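Local coordinates for protein succinylglutamate desuccinylase (Chromobacterium violaceum, PDB 1YW4) that probably hydrolyses N-succinylglutamate to succinate and glutamate with one zinc ion per subunit, the last step of arginine breakdown by the AST pathway, at residues Pro5-His10 and Gly68-Ile73; Leu51-His56 and Val86-Leu91; His56-Ala61 and Gly97-Asn102; Thr60-Val65 and Leu148-Arg153; Tyr103-Leu108 and Val123-Leu128. All blocks are in the same frame, centred on the assembly; numbering follows the deposited sequence.

Interaction 1 of 5, residues Pro5-His10 and Gly68-Ile73; sequences PSFLQH and GMLTDI
Phe7 and Leu70 meet because both turn CG anti to their own carbonyl carbon, with chi1 -76° in Phe7 and -64° in Leu70. The contact packs the first turn of helix 7-12 against helix 61-75 of the catalytic domain. Leu70 CB sits over one face of the Phe7 ring, displaced toward the rim. It lies 3.7 Å from the ring centroid and 21° off the normal, which makes a CH-pi contact. The CD1 branch of Leu70 follows the same side chain back and reaches Phe7 CB at 3.6 Å. Phe7 CE2 comes 3.4 Å from the backbone O of Leu70. Trp21 meets the Phe7 ring edge-to-face.

The start of helix 7-12 is capped. Ser6 is the N-cap residue, and its OG accepts from Gln9 N at 3.2 Å in a nearly straight bond. Asp67, one turn back on helix 61-75, ties this cap to the neighbouring helix. Its carboxylate is hydrogen-bonded to Ser6 OG and to Leu8 N. The hydroxyl of Thr71 has two carbonyls within reach, that of Asp67 in its own helix and that of Pro5, where Thr71 OG1 lies 3.2 Å from Pro5 O.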
# COMPACT_ATOMS: atom_id res chain seq x y z
N PRO A 5 -11.71 47.18 9.96
CA PRO A 5 -12.02 46.12 10.94
C PRO A 5 -11.68 44.76 10.34
O PRO A 5 -11.58 43.75 11.05
CB PRO A 5 -13.52 46.30 11.17
CG PRO A 5 -14.01 46.77 9.84
CD PRO A 5 -12.95 47.78 9.43
N SER A 6 -11.51 44.75 9.02
CA SER A 6 -11.17 43.55 8.28
C SER A 6 -9.67 43.49 8.02
O SER A 6 -9.10 44.38 7.38
CB SER A 6 -11.92 43.52 6.95
OG SER A 6 -11.48 42.45 6.12
N PHE A 7 -9.03 42.43 8.51
CA PHE A 7 -7.60 42.24 8.31
C PHE A 7 -7.36 42.06 6.81
O PHE A 7 -6.40 42.61 6.26
CB PHE A 7 -7.13 41.00 9.09
CG PHE A 7 -7.00 41.23 10.58
CD1 PHE A 7 -5.75 41.16 11.20
CD2 PHE A 7 -8.11 41.55 11.36
CE1 PHE A 7 -5.61 41.40 12.57
CE2 PHE A 7 -7.97 41.79 12.74
CZ PHE A 7 -6.72 41.72 13.34
N LEU A 8 -8.25 41.32 6.16
CA LEU A 8 -8.13 41.07 4.73
C LEU A 8 -8.13 42.35 3.91
O LEU A 8 -7.26 42.56 3.06
CB LEU A 8 -9.26 40.13 4.28
CG LEU A 8 -9.40 39.75 2.79
CD1 LEU A 8 -10.26 40.77 2.10
CD2 LEU A 8 -8.03 39.63 2.11
N GLN A 9 -9.11 43.22 4.16
CA GLN A 9 -9.22 44.47 3.42
C GLN A 9 -8.01 45.38 3.66
O GLN A 9 -7.57 46.10 2.76
CB GLN A 9 -10.50 45.21 3.80
CG GLN A 9 -10.95 46.16 2.73
CD GLN A 9 -11.12 45.46 1.39
OE1 GLN A 9 -11.90 44.52 1.26
NE2 GLN A 9 -10.36 45.91 0.40
N HIS A 10 -7.49 45.35 4.88
CA HIS A 10 -6.33 46.17 5.20
C HIS A 10 -5.18 45.71 4.30
O HIS A 10 -4.48 46.54 3.73
CB HIS A 10 -5.92 46.00 6.66
CG HIS A 10 -4.68 46.74 7.02
ND1 HIS A 10 -4.65 48.10 7.23
CD2 HIS A 10 -3.40 46.31 7.18
CE1 HIS A 10 -3.41 48.48 7.50
NE2 HIS A 10 -2.64 47.41 7.47
N GLY A 68 -12.86 36.40 9.23
CA GLY A 68 -13.90 36.50 10.25
C GLY A 68 -13.34 36.23 11.64
O GLY A 68 -13.68 36.92 12.60
N MSE A 69 -12.48 35.22 11.73
CA MSE A 69 -11.85 34.86 12.99
C MSE A 69 -10.98 36.01 13.50
O MSE A 69 -11.02 36.32 14.67
CB MSE A 69 -10.97 33.61 12.84
CG MSE A 69 -11.70 32.32 12.54
SE MSE A 69 -10.53 30.78 12.73
CE MSE A 69 -9.33 31.14 11.25
N LEU A 70 -10.20 36.62 12.61
CA LEU A 70 -9.34 37.73 13.02
C LEU A 70 -10.16 38.91 13.55
O LEU A 70 -9.78 39.54 14.54
CB LEU A 70 -8.47 38.19 11.85
CG LEU A 70 -7.49 37.12 11.37
CD1 LEU A 70 -6.75 37.59 10.11
CD2 LEU A 70 -6.50 36.80 12.49
N THR A 71 -11.27 39.20 12.89
CA THR A 71 -12.11 40.30 13.34
C THR A 71 -12.69 40.00 14.72
O THR A 71 -12.76 40.88 15.58
CB THR A 71 -13.26 40.57 12.35
OG1 THR A 71 -12.72 40.80 11.04
CG2 THR A 71 -14.05 41.81 12.77
N ASP A 72 -13.07 38.74 14.95
CA ASP A 72 -13.61 38.37 16.26
C ASP A 72 -12.56 38.48 17.35
O ASP A 72 -12.86 38.88 18.48
CB ASP A 72 -14.19 36.96 16.24
CG ASP A 72 -15.54 36.90 15.53
OD1 ASP A 72 -16.16 37.96 15.36
OD2 ASP A 72 -15.99 35.80 15.16
N ILE A 73 -11.33 38.12 17.02
CA ILE A 73 -10.25 38.21 17.99
C ILE A 73 -10.01 39.67 18.36
O ILE A 73 -9.92 40.02 19.54
CB ILE A 73 -8.94 37.59 17.43
CG1 ILE A 73 -9.13 36.09 17.25
CG2 ILE A 73 -7.78 37.89 18.38
CD1 ILE A 73 -7.90 35.36 16.78

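Interaction 2 of 5, residues Leu51-His56 and Val86-Leu91; sequences LSCGVH and VMFANL. With ZN (zinc ion), chain C.
Cys53 O takes the N-H of Ala89 at 2.9 Å, one of four backbone bonds that join the two segments. Met87 bonds through both its backbone N and its backbone O. Its N gives to Leu51 O at 2.9 Å, and its O receives from Cys53 N at 3.0 Å. These are parallel strands, 48-53 and 83-88, and the axes of segments 51-53 and 86-88 run 11° apart. They belong to a beta-alpha-beta unit with helix 61-75 between them. Past the strand ends the pairing continues once more, from Asn90 N to Gly54 O at 2.9 Å. This donor stands 44° out of the carbonyl plane.

The side chains divide between the two faces. Leu51, Cys53, Val86 and Phe88 share one face. With SG between the backbone N and the carbonyl carbon of Cys53 (chi1 57°), the sulfur comes to Phe88 CD2 at 3.6 Å and meets the ring obliquely. Ser52 and Met87 point to the other face, where Asp147 takes up the Ser52 hydroxyl. Beyond the strands, Val55 CG2 packs on Ala89 CB at 3.6 Å. A water bridges Val55 O and Asn90 ND2, and that amide nitrogen also binds Glu121.

His56 closes the segment and binds the zinc ion through ND1 at 2.3 Å. Its NE2 is hydrogen-bonded to Asp104. The pairing thus stops shortly before a metal ligand, consistent with the C-terminal end of strand 48-53 helping to place the zinc site.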
# COMPACT_ATOMS: atom_id res chain seq x y z
N LEU A 51 -1.77 29.76 9.52
CA LEU A 51 -2.91 29.57 8.64
C LEU A 51 -2.64 30.38 7.38
O LEU A 51 -2.50 31.61 7.43
CB LEU A 51 -4.21 30.07 9.28
CG LEU A 51 -4.64 29.49 10.64
CD1 LEU A 51 -5.98 30.13 11.04
CD2 LEU A 51 -4.77 27.98 10.57
N SER A 52 -2.56 29.70 6.25
CA SER A 52 -2.34 30.41 5.01
C SER A 52 -3.56 30.17 4.13
O SER A 52 -4.14 29.08 4.12
CB SER A 52 -1.05 29.93 4.33
OG SER A 52 -1.06 28.53 4.11
N CYS A 53 -3.99 31.21 3.43
CA CYS A 53 -5.15 31.12 2.55
C CYS A 53 -4.91 32.02 1.35
O CYS A 53 -4.02 32.87 1.39
CB CYS A 53 -6.42 31.55 3.28
SG CYS A 53 -6.37 33.22 3.97
N GLY A 54 -5.67 31.83 0.29
CA GLY A 54 -5.46 32.67 -0.87
C GLY A 54 -4.16 32.39 -1.60
O GLY A 54 -3.65 33.27 -2.28
N VAL A 55 -3.60 31.19 -1.44
CA VAL A 55 -2.39 30.84 -2.19
C VAL A 55 -2.87 30.95 -3.64
O VAL A 55 -2.13 31.38 -4.54
CB VAL A 55 -1.93 29.40 -1.88
CG1 VAL A 55 -0.99 28.89 -2.98
CG2 VAL A 55 -1.19 29.38 -0.54
N HIS A 56 -4.13 30.57 -3.85
CA HIS A 56 -4.80 30.67 -5.14
C HIS A 56 -5.86 31.75 -4.87
O HIS A 56 -6.71 31.60 -3.98
CB HIS A 56 -5.41 29.32 -5.53
CG HIS A 56 -4.38 28.31 -5.93
ND1 HIS A 56 -4.45 26.99 -5.54
CD2 HIS A 56 -3.23 28.45 -6.62
CE1 HIS A 56 -3.37 26.35 -5.98
NE2 HIS A 56 -2.61 27.22 -6.63
N VAL A 86 -1.12 34.61 10.31
CA VAL A 86 -2.06 34.50 9.21
C VAL A 86 -1.41 35.07 7.95
O VAL A 86 -0.81 36.15 7.98
CB VAL A 86 -3.36 35.29 9.47
CG1 VAL A 86 -4.25 35.26 8.23
CG2 VAL A 86 -4.12 34.69 10.65
N MSE A 87 -1.53 34.32 6.86
CA MSE A 87 -0.98 34.74 5.59
C MSE A 87 -2.01 34.75 4.46
O MSE A 87 -2.59 33.72 4.14
CB MSE A 87 0.15 33.82 5.15
CG MSE A 87 1.39 33.88 5.98
SE MSE A 87 2.72 32.70 5.27
CE MSE A 87 4.31 33.65 5.67
N PHE A 88 -2.25 35.93 3.90
CA PHE A 88 -3.13 36.06 2.74
C PHE A 88 -2.01 35.97 1.69
O PHE A 88 -1.38 36.96 1.35
CB PHE A 88 -3.81 37.43 2.73
CG PHE A 88 -4.80 37.61 3.86
CD1 PHE A 88 -4.58 38.56 4.85
CD2 PHE A 88 -5.92 36.79 3.96
CE1 PHE A 88 -5.46 38.68 5.93
CE2 PHE A 88 -6.81 36.90 5.03
CZ PHE A 88 -6.58 37.84 6.02
N ALA A 89 -1.78 34.75 1.22
CA ALA A 89 -0.68 34.42 0.32
C ALA A 89 -0.45 35.14 -0.99
O ALA A 89 0.55 35.84 -1.14
CB ALA A 89 -0.66 32.92 0.08
N ASN A 90 -1.35 34.96 -1.95
CA ASN A 90 -1.18 35.61 -3.23
C ASN A 90 -2.09 36.83 -3.29
O ASN A 90 -3.19 36.76 -3.82
CB ASN A 90 -1.52 34.63 -4.36
CG ASN A 90 -0.93 35.05 -5.68
OD1 ASN A 90 -0.73 36.24 -5.92
ND2 ASN A 90 -0.66 34.08 -6.55
N LEU A 91 -1.62 37.95 -2.74
CA LEU A 91 -2.42 39.18 -2.71
C LEU A 91 -2.93 39.67 -4.05
O LEU A 91 -4.11 40.00 -4.19
CB LEU A 91 -1.64 40.30 -2.02
CG LEU A 91 -1.51 40.22 -0.50
CD1 LEU A 91 -0.51 41.28 -0.03
CD2 LEU A 91 -2.87 40.42 0.16
ZN ZN C . -5.88 25.65 -4.33
O HOH W 1 -1.23 31.13 -7.14
O HOH W 2 -7.32 23.87 -4.74

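Interaction 3 of 5, residues His56-Ala61 and Gly97-Asn102; sequences HGNETA and GVRYGN. With ZN (zinc ion), chain C.
Arg99 reaches along His56 with its side chain extended from CG to NE. Its CB lies 3.5 Å from Asn58 OD1. CG stands anti to the backbone N, chi1 -173°, and comes 3.6 Å from His56 CD2. NE passes near His56 NE2. The guanidinium then lies flat on the imidazole, with centres 3.6 Å apart and planes at 22°. CZ is over the middle of the ring, and NH2 is 3.2 Å from His56 CE1. NH1 is turned toward Glu59 and stands 3.4 Å from OE2, oblique to the guanidinium plane. A water accepts from Arg99 NH1 at 2.8 Å and donates weakly to Glu59 OE2. NH2 also makes a long, weak ion pair with Asp104.

The backbones are also close, though their one hydrogen bond is weak: Gly57 N to Arg99 O, 3.4 Å. Gly57 CA lies 3.0 Å from Val98 O. Residues His56 to Glu59 form a type I beta turn, which brings both metal ligands to the same side. Both carboxylate oxygens of Glu59 join His56 on the zinc ion, and His149 adds the third protein ligand. This is the His-x-x-Glu plus His zinc site of the AspA/AstE family.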
# COMPACT_ATOMS: atom_id res chain seq x y z
N HIS A 56 -4.13 30.57 -3.85
CA HIS A 56 -4.80 30.67 -5.14
C HIS A 56 -5.86 31.75 -4.87
O HIS A 56 -6.71 31.60 -3.98
CB HIS A 56 -5.41 29.32 -5.53
CG HIS A 56 -4.38 28.31 -5.93
ND1 HIS A 56 -4.45 26.99 -5.54
CD2 HIS A 56 -3.23 28.45 -6.62
CE1 HIS A 56 -3.37 26.35 -5.98
NE2 HIS A 56 -2.61 27.22 -6.63
N GLY A 57 -5.78 32.86 -5.60
CA GLY A 57 -6.68 33.98 -5.40
C GLY A 57 -8.17 33.80 -5.61
O GLY A 57 -8.96 34.63 -5.14
N ASN A 58 -8.57 32.74 -6.30
CA ASN A 58 -9.99 32.50 -6.58
C ASN A 58 -10.64 31.58 -5.54
O ASN A 58 -11.84 31.33 -5.62
CB ASN A 58 -10.14 31.88 -7.98
CG ASN A 58 -9.45 30.54 -8.10
OD1 ASN A 58 -8.31 30.39 -7.70
ND2 ASN A 58 -10.15 29.55 -8.65
N GLU A 59 -9.87 31.09 -4.57
CA GLU A 59 -10.41 30.20 -3.53
C GLU A 59 -10.64 31.06 -2.29
O GLU A 59 -9.88 31.02 -1.33
CB GLU A 59 -9.41 29.07 -3.28
CG GLU A 59 -8.78 28.59 -4.59
CD GLU A 59 -7.84 27.41 -4.47
OE1 GLU A 59 -7.37 27.13 -3.34
OE2 GLU A 59 -7.57 26.77 -5.51
N THR A 60 -11.74 31.82 -2.33
CA THR A 60 -12.08 32.77 -1.28
C THR A 60 -12.77 32.29 -0.01
O THR A 60 -12.68 32.96 1.01
CB THR A 60 -12.91 33.92 -1.88
OG1 THR A 60 -14.24 33.46 -2.16
CG2 THR A 60 -12.27 34.40 -3.17
N ALA A 61 -13.45 31.16 -0.06
CA ALA A 61 -14.13 30.66 1.13
C ALA A 61 -13.20 30.66 2.35
O ALA A 61 -13.51 31.28 3.37
CB ALA A 61 -14.70 29.25 0.88
N GLY A 97 -9.03 38.15 -8.28
CA GLY A 97 -9.98 37.05 -8.33
C GLY A 97 -9.54 35.90 -9.22
O GLY A 97 -10.36 35.12 -9.71
N VAL A 98 -8.23 35.77 -9.42
CA VAL A 98 -7.70 34.71 -10.27
C VAL A 98 -6.85 33.71 -9.48
O VAL A 98 -6.36 34.03 -8.41
CB VAL A 98 -6.86 35.30 -11.41
CG1 VAL A 98 -7.72 36.24 -12.26
CG2 VAL A 98 -5.67 36.07 -10.84
N ARG A 99 -6.68 32.51 -10.03
CA ARG A 99 -5.88 31.48 -9.38
C ARG A 99 -4.45 31.98 -9.22
O ARG A 99 -3.84 31.82 -8.15
CB ARG A 99 -5.91 30.20 -10.22
CG ARG A 99 -5.24 29.00 -9.57
CD ARG A 99 -5.30 27.79 -10.50
NE ARG A 99 -4.58 26.64 -9.97
CZ ARG A 99 -5.06 25.81 -9.05
NH1 ARG A 99 -6.27 25.99 -8.55
NH2 ARG A 99 -4.32 24.79 -8.63
N TYR A 100 -3.92 32.59 -10.27
CA TYR A 100 -2.57 33.16 -10.26
C TYR A 100 -2.39 34.09 -11.45
O TYR A 100 -3.16 34.04 -12.41
CB TYR A 100 -1.51 32.05 -10.28
CG TYR A 100 -1.61 31.08 -11.44
CD1 TYR A 100 -1.20 31.44 -12.73
CD2 TYR A 100 -2.09 29.78 -11.25
CE1 TYR A 100 -1.28 30.53 -13.78
CE2 TYR A 100 -2.17 28.87 -12.29
CZ TYR A 100 -1.76 29.25 -13.55
OH TYR A 100 -1.81 28.34 -14.58
N GLY A 101 -1.38 34.94 -11.39
CA GLY A 101 -1.13 35.87 -12.47
C GLY A 101 -0.21 35.34 -13.55
O GLY A 101 -0.54 35.35 -14.73
N ASN A 102 0.96 34.84 -13.13
CA ASN A 102 1.94 34.33 -14.08
C ASN A 102 2.25 32.85 -13.88
O ASN A 102 2.40 32.11 -14.85
CB ASN A 102 3.23 35.13 -13.94
CG ASN A 102 3.03 36.60 -14.22
OD1 ASN A 102 3.66 37.45 -13.58
ND2 ASN A 102 2.17 36.90 -15.17
ZN ZN C . -5.88 25.65 -4.33
O HOH W 3 -7.38 23.83 -7.25
O HOH W 2 -7.32 23.87 -4.74

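Interaction 4 of 5, residues Thr60-Val65 and Leu148-Arg153; sequences TAPIEV and LHTAIR. With ZN (zinc ion), chain C.
Pro62 turns the CB, CG and CD side of its ring to the end of strand 143-151. Its CB presses on Leu148 CB at 3.4 Å, tighter than usual for two carbons. Its CD meets the methyl of Thr150, CG2, at 3.6 Å. Between them, CG lies 4.0 Å from the carbonyl O of His149. The pyrrolidine therefore spans two alternate residues of the strand.

The torsions of Thr150 decide what it presents. OG1 sits between the backbone N and the carbonyl carbon, chi1 46°, and CG2 is anti to the carbonyl carbon. The methyl thus goes to Pro62 and Ala61, and Ala61 CB is 3.9 Å from it. The hydroxyl is bonded to a water, and this water accepts from Ala61 N at 3.0 Å. This water joins Ala61 to the strand, and no direct hydrogen bond crosses the contact. Leu148 turns CG beside its backbone N, and CD1 touches Pro62 CB.

His149 points the other way. Its ND1 binds the zinc ion at 2.3 Å, and its NE2 is hydrogen-bonded to Asp147. The zinc-bound water donates to Thr150 O at 2.7 Å. Glu214, the predicted active-site residue, packs close to His149. Alternation along the strand thus gives one face to the helix and the other to the metal. Such a helix packed on a face of a central sheet, running roughly against the strand, with a zinc ligand at a strand end, is characteristic of the alpha/beta fold of zinc carboxypeptidase relatives.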
# COMPACT_ATOMS: atom_id res chain seq x y z
N THR A 60 -11.74 31.82 -2.33
CA THR A 60 -12.08 32.77 -1.28
C THR A 60 -12.77 32.29 -0.01
O THR A 60 -12.68 32.96 1.01
CB THR A 60 -12.91 33.92 -1.88
OG1 THR A 60 -14.24 33.46 -2.16
CG2 THR A 60 -12.27 34.40 -3.17
N ALA A 61 -13.45 31.16 -0.06
CA ALA A 61 -14.13 30.66 1.13
C ALA A 61 -13.20 30.66 2.35
O ALA A 61 -13.51 31.28 3.37
CB ALA A 61 -14.70 29.25 0.88
N PRO A 62 -12.05 29.97 2.27
CA PRO A 62 -11.15 29.97 3.44
C PRO A 62 -10.71 31.37 3.86
O PRO A 62 -10.50 31.64 5.05
CB PRO A 62 -9.98 29.10 2.98
CG PRO A 62 -10.61 28.17 1.98
CD PRO A 62 -11.51 29.12 1.20
N ILE A 63 -10.57 32.26 2.88
CA ILE A 63 -10.16 33.64 3.14
C ILE A 63 -11.17 34.35 4.05
O ILE A 63 -10.79 34.99 5.04
CB ILE A 63 -10.01 34.44 1.82
CG1 ILE A 63 -8.99 33.76 0.90
CG2 ILE A 63 -9.58 35.86 2.10
CD1 ILE A 63 -8.87 34.43 -0.48
N GLU A 64 -12.46 34.23 3.73
CA GLU A 64 -13.51 34.86 4.53
C GLU A 64 -13.58 34.25 5.92
O GLU A 64 -13.79 34.97 6.90
CB GLU A 64 -14.88 34.71 3.84
CG GLU A 64 -14.93 35.22 2.41
CD GLU A 64 -16.32 35.13 1.77
OE1 GLU A 64 -16.97 34.07 1.89
OE2 GLU A 64 -16.76 36.12 1.14
N VAL A 65 -13.38 32.94 6.03
CA VAL A 65 -13.42 32.26 7.32
C VAL A 65 -12.27 32.73 8.22
O VAL A 65 -12.45 32.96 9.42
CB VAL A 65 -13.34 30.73 7.17
CG1 VAL A 65 -13.17 30.07 8.55
CG2 VAL A 65 -14.61 30.21 6.50
N LEU A 148 -5.13 26.39 3.61
CA LEU A 148 -6.53 26.28 3.22
C LEU A 148 -6.84 26.56 1.74
O LEU A 148 -6.52 27.62 1.23
CB LEU A 148 -7.36 27.23 4.10
CG LEU A 148 -6.94 27.25 5.57
CD1 LEU A 148 -7.88 28.15 6.39
CD2 LEU A 148 -6.98 25.83 6.11
N HIS A 149 -7.50 25.60 1.09
CA HIS A 149 -7.84 25.70 -0.32
C HIS A 149 -9.28 25.28 -0.61
O HIS A 149 -9.95 24.68 0.23
CB HIS A 149 -6.92 24.78 -1.14
CG HIS A 149 -5.47 25.17 -1.13
ND1 HIS A 149 -4.83 25.67 -2.24
CD2 HIS A 149 -4.54 25.11 -0.15
CE1 HIS A 149 -3.56 25.90 -1.96
NE2 HIS A 149 -3.36 25.57 -0.69
N THR A 150 -9.76 25.64 -1.80
CA THR A 150 -11.07 25.21 -2.29
C THR A 150 -10.77 24.90 -3.76
O THR A 150 -9.66 25.19 -4.23
CB THR A 150 -12.21 26.27 -2.14
OG1 THR A 150 -11.77 27.56 -2.58
CG2 THR A 150 -12.70 26.34 -0.69
N ALA A 151 -11.71 24.31 -4.48
CA ALA A 151 -11.45 23.95 -5.87
C ALA A 151 -12.68 24.00 -6.75
O ALA A 151 -13.80 23.94 -6.26
CB ALA A 151 -10.84 22.53 -5.92
N ILE A 152 -12.47 24.12 -8.06
CA ILE A 152 -13.56 24.17 -9.03
C ILE A 152 -14.10 22.76 -9.26
O ILE A 152 -15.31 22.55 -9.22
CB ILE A 152 -13.09 24.73 -10.40
CG1 ILE A 152 -12.75 26.22 -10.28
CG2 ILE A 152 -14.18 24.53 -11.45
CD1 ILE A 152 -11.45 26.51 -9.55
N ARG A 153 -13.21 21.80 -9.50
CA ARG A 153 -13.62 20.41 -9.73
C ARG A 153 -14.08 19.80 -8.41
O ARG A 153 -13.38 19.92 -7.40
CB ARG A 153 -12.46 19.59 -10.31
CG ARG A 153 -12.79 18.12 -10.60
CD ARG A 153 -11.55 17.34 -11.05
NE ARG A 153 -10.94 17.92 -12.25
CZ ARG A 153 -11.49 17.88 -13.46
NH1 ARG A 153 -12.67 17.29 -13.64
NH2 ARG A 153 -10.86 18.43 -14.49
ZN ZN C . -5.88 25.65 -4.33
O HOH W 4 -14.38 29.34 -2.29
O HOH W 2 -7.32 23.87 -4.74

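Interaction 5 of 5, residues Tyr103-Leu108 and Val123-Leu128; sequences YDMNRL and VRAAEL
Met105, a selenomethionine here, makes the closest contact with residues 123-128. Its methyl CE lies 3.5 Å from Arg124 CG and 3.7 Å from Arg124 CB. Its SE is 4.0 Å from Leu128 CD1, and these two side chains cross at about a right angle. The chain of Met105 leaves with CG anti to the backbone N, chi1 -174°. It bends at chi3, -74°, and this bend places CE against the aliphatic start of Arg124.

The packing is looser beside it. Leu108 CB and Ala125 CB are 4.0 Å apart, and Met105 CG stays 4.3 Å from Ala125 CB. No hydrogen bond crosses between the segments.

The contact seats a short 3-10 turn, residues 105-107, on the helix that precedes strand 143-151 in the catalytic domain. The turn follows Asp104, which lies beside the zinc site.

The carbons of Arg124 serve the apolar contact. Its guanidinium has Leu128 CD2 over one face and bonds to backbone carbonyls and to Glu127. NE donates to Ala89 O, and NH1 is shared by Pro34 O and Glu127. The salt bridge from NH1 to Glu127 OE1 measures 3.1 Å and is tilted 20° from the guanidinium plane. Arg124 and Glu127 are partly exposed on the solvent side, whereas Met105, Ala125 and Leu128 are buried.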
# COMPACT_ATOMS: atom_id res chain seq x y z
N TYR A 103 2.34 32.44 -12.62
CA TYR A 103 2.67 31.06 -12.28
C TYR A 103 1.98 30.64 -10.97
O TYR A 103 1.86 31.43 -10.04
CB TYR A 103 4.19 30.96 -12.13
CG TYR A 103 4.78 29.59 -12.35
CD1 TYR A 103 4.78 28.63 -11.33
CD2 TYR A 103 5.38 29.26 -13.57
CE1 TYR A 103 5.38 27.39 -11.51
CE2 TYR A 103 5.99 28.01 -13.76
CZ TYR A 103 5.99 27.09 -12.72
OH TYR A 103 6.62 25.88 -12.89
N ASP A 104 1.53 29.38 -10.93
CA ASP A 104 0.86 28.81 -9.76
C ASP A 104 1.81 28.89 -8.56
O ASP A 104 2.84 28.21 -8.52
CB ASP A 104 0.51 27.34 -10.04
CG ASP A 104 -0.33 26.70 -8.94
OD1 ASP A 104 -0.14 27.05 -7.75
OD2 ASP A 104 -1.17 25.83 -9.26
N MSE A 105 1.47 29.73 -7.58
CA MSE A 105 2.32 29.88 -6.41
C MSE A 105 2.51 28.58 -5.66
O MSE A 105 3.58 28.34 -5.09
CB MSE A 105 1.77 30.95 -5.47
CG MSE A 105 2.69 31.25 -4.28
SE MSE A 105 2.14 32.85 -3.33
CE MSE A 105 2.73 34.15 -4.63
N ASN A 106 1.50 27.71 -5.65
CA ASN A 106 1.71 26.47 -4.93
C ASN A 106 2.56 25.47 -5.70
O ASN A 106 2.54 24.27 -5.44
CB ASN A 106 0.40 25.82 -4.49
CG ASN A 106 0.52 25.22 -3.10
OD1 ASN A 106 1.37 25.64 -2.32
ND2 ASN A 106 -0.33 24.25 -2.78
N ARG A 107 3.31 26.01 -6.65
CA ARG A 107 4.24 25.21 -7.43
C ARG A 107 5.58 25.94 -7.30
O ARG A 107 6.58 25.55 -7.90
CB ARG A 107 3.84 25.15 -8.90
CG ARG A 107 2.63 24.28 -9.20
CD ARG A 107 2.41 24.20 -10.70
NE ARG A 107 3.61 23.73 -11.39
CZ ARG A 107 3.82 23.85 -12.69
NH1 ARG A 107 4.95 23.39 -13.23
NH2 ARG A 107 2.92 24.44 -13.46
N LEU A 108 5.61 27.02 -6.50
CA LEU A 108 6.83 27.80 -6.32
C LEU A 108 7.50 27.70 -4.95
O LEU A 108 8.51 28.38 -4.70
CB LEU A 108 6.56 29.27 -6.65
CG LEU A 108 6.27 29.57 -8.12
CD1 LEU A 108 5.88 31.03 -8.26
CD2 LEU A 108 7.52 29.26 -8.97
N VAL A 123 9.06 35.89 -5.91
CA VAL A 123 9.61 36.71 -4.85
C VAL A 123 8.70 36.58 -3.61
O VAL A 123 9.18 36.47 -2.48
CB VAL A 123 9.68 38.20 -5.27
CG1 VAL A 123 10.19 39.07 -4.12
CG2 VAL A 123 10.61 38.34 -6.49
N ARG A 124 7.39 36.58 -3.84
CA ARG A 124 6.43 36.46 -2.76
C ARG A 124 6.53 35.09 -2.08
O ARG A 124 6.51 34.99 -0.86
CB ARG A 124 5.03 36.69 -3.31
CG ARG A 124 3.92 36.45 -2.30
CD ARG A 124 4.00 37.40 -1.12
NE ARG A 124 2.74 37.34 -0.38
CZ ARG A 124 2.42 38.11 0.65
NH1 ARG A 124 3.26 39.03 1.09
NH2 ARG A 124 1.23 37.97 1.21
N ALA A 125 6.65 34.04 -2.88
CA ALA A 125 6.78 32.70 -2.32
C ALA A 125 8.01 32.62 -1.40
O ALA A 125 7.93 32.05 -0.31
CB ALA A 125 6.91 31.67 -3.46
N ALA A 126 9.14 33.17 -1.84
CA ALA A 126 10.37 33.15 -1.04
C ALA A 126 10.20 33.93 0.26
O ALA A 126 10.70 33.53 1.32
CB ALA A 126 11.55 33.72 -1.84
N GLU A 127 9.47 35.04 0.19
CA GLU A 127 9.22 35.85 1.37
C GLU A 127 8.37 35.06 2.37
O GLU A 127 8.63 35.08 3.58
CB GLU A 127 8.50 37.14 0.96
CG GLU A 127 8.06 38.01 2.12
CD GLU A 127 7.40 39.29 1.65
OE1 GLU A 127 6.31 39.24 1.07
OE2 GLU A 127 7.99 40.37 1.87
N LEU A 128 7.35 34.37 1.87
CA LEU A 128 6.47 33.58 2.72
C LEU A 128 7.21 32.41 3.38
O LEU A 128 6.92 32.06 4.53
CB LEU A 128 5.27 33.07 1.91
CG LEU A 128 4.32 34.14 1.33
CD1 LEU A 128 3.24 33.44 0.52
CD2 LEU A 128 3.70 34.99 2.44

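Interactions 2 and 4 are buried in the core. Interaction 5 is also buried but lies farther out, while 1 and 3 are only partly buried. Interactions 1 and 4 both use helix 61-75, and interaction 2 pairs the two strands that flank it in the chain. Strands 48-53 and 143-151 are neighbours, so 2 and 4 reach the same sheet. Interactions 2, 3 and 4 all meet at the zinc ion and share its water. The chemistry changes with place: backbone pairing in 2, a charged stack in 3, apolar packing in 4 and 5, and a ring packed on an aliphatic side chain beside a capped helix start in 1. Interaction 1 is remote from the metal.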